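Side-chain contact in antigen, P35 (Borreliella spielmanii A14S, PDB 6HPN), which is of unknown function but is probably an outer surface lipoprotein of the PFam54 family, which is thought to take part in Lyme disease pathogenesis: residues T97-S100 / K101-Q104. Residues are numbered along the deposited sequence; the frame is centred on the assembly and turned at random.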
# COMPACT_ATOMS: atom_id res chain seq x y z
N THR A 97 4.58 12.05 12.27
CA THR A 97 4.47 12.82 13.53
C THR A 97 3.14 12.48 14.21
O THR A 97 3.11 12.22 15.41
CB THR A 97 4.64 14.32 13.26
OG1 THR A 97 5.88 14.54 12.58
CG2 THR A 97 4.62 15.15 14.53
N ILE A 98 2.07 12.43 13.43
CA ILE A 98 0.67 12.33 13.94
C ILE A 98 0.41 10.92 14.48
O ILE A 98 -0.07 10.78 15.63
CB ILE A 98 -0.29 12.75 12.82
CG1 ILE A 98 -0.07 14.21 12.45
CG2 ILE A 98 -1.74 12.48 13.16
CD1 ILE A 98 -0.74 14.64 11.17
N LEU A 99 0.73 9.88 13.70
CA LEU A 99 0.57 8.46 14.15
C LEU A 99 1.53 8.16 15.31
O LEU A 99 1.15 7.39 16.18
CB LEU A 99 0.79 7.53 12.95
CG LEU A 99 -0.23 7.67 11.82
CD1 LEU A 99 -0.12 6.52 10.83
CD2 LEU A 99 -1.65 7.74 12.34
N SER A 100 2.70 8.79 15.35
CA SER A 100 3.68 8.67 16.45
C SER A 100 3.06 9.11 17.78
O SER A 100 3.35 8.49 18.80
CB SER A 100 4.93 9.44 16.15
OG SER A 100 5.62 8.86 15.07
N LYS A 101 2.25 10.18 17.77
CA LYS A 101 1.53 10.64 18.99
C LYS A 101 0.64 9.52 19.52
O LYS A 101 0.62 9.32 20.73
CB LYS A 101 0.71 11.90 18.71
CG LYS A 101 1.56 13.16 18.65
CD LYS A 101 1.07 14.20 19.61
CE LYS A 101 1.72 15.55 19.39
NZ LYS A 101 0.66 16.59 19.31
N LEU A 102 -0.02 8.79 18.62
CA LEU A 102 -0.97 7.71 18.97
C LEU A 102 -0.24 6.47 19.51
O LEU A 102 -0.69 5.91 20.52
CB LEU A 102 -1.75 7.33 17.72
CG LEU A 102 -2.98 8.17 17.45
CD1 LEU A 102 -3.54 7.82 16.09
CD2 LEU A 102 -4.02 7.96 18.53
N SER A 103 0.79 6.00 18.81
CA SER A 103 1.45 4.70 19.04
C SER A 103 2.40 4.79 20.23
O SER A 103 3.17 3.84 20.46
CB SER A 103 2.19 4.25 17.82
OG SER A 103 2.98 5.30 17.32
N GLN A 104 2.41 5.94 20.91
CA GLN A 104 3.15 6.13 22.17
C GLN A 104 2.38 5.37 23.24
O GLN A 104 3.03 4.76 24.12
CB GLN A 104 3.23 7.61 22.51
CG GLN A 104 4.45 8.28 21.90
CD GLN A 104 4.48 9.69 22.41
OE1 GLN A 104 3.44 10.27 22.69
NE2 GLN A 104 5.67 10.23 22.58
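The oxygen of the flat Leu99 peptide takes two bonds from Ser103. Ser103 N meets Leu99 O at 3.0 Å, close to the line of the C=O bond. The hydroxyl comes from off the plane: Ser103 OG also donates to Leu99 O at 3.0 Å, tilted 35° out of it. The serine torsion allows this, because OG sits between the backbone N and the carbonyl carbon (chi1 49°). One acceptor is thus gripped by the N-H and the O-H of one residue, and Leu102 N adds a weak bond to the same oxygen. Beside the next carbonyl lies the aliphatic part of Gln104, with CG 3.3 Å from Ser100 O.

Two residues earlier, Lys101 N bonds to Thr97 O at 3.2 Å. The Lys101 chain bends at chi2 and chi4, and its NZ bonds to the hydroxyl of Tyr177. On the buried side Leu99 and Leu102 lie one turn apart, CD2 of Leu99 touching CD1 of Leu102 at 4.2 Å. Both rest on Val112 of helix 106-135, and Leu102 also meets helix 187-197.

Thr97 and Ser100 likewise turn their hydroxyls back, to Leu93 O and Gly96 O. A hydroxyl bonded to the carbonyl four residues earlier is a common feature of serine and threonine in helices. Here it recurs along the last turns of helix 89-102 and just past its end, where the chain leaves the helix in this all-helical fold, consistent with its Borrelia CRASP-1 family.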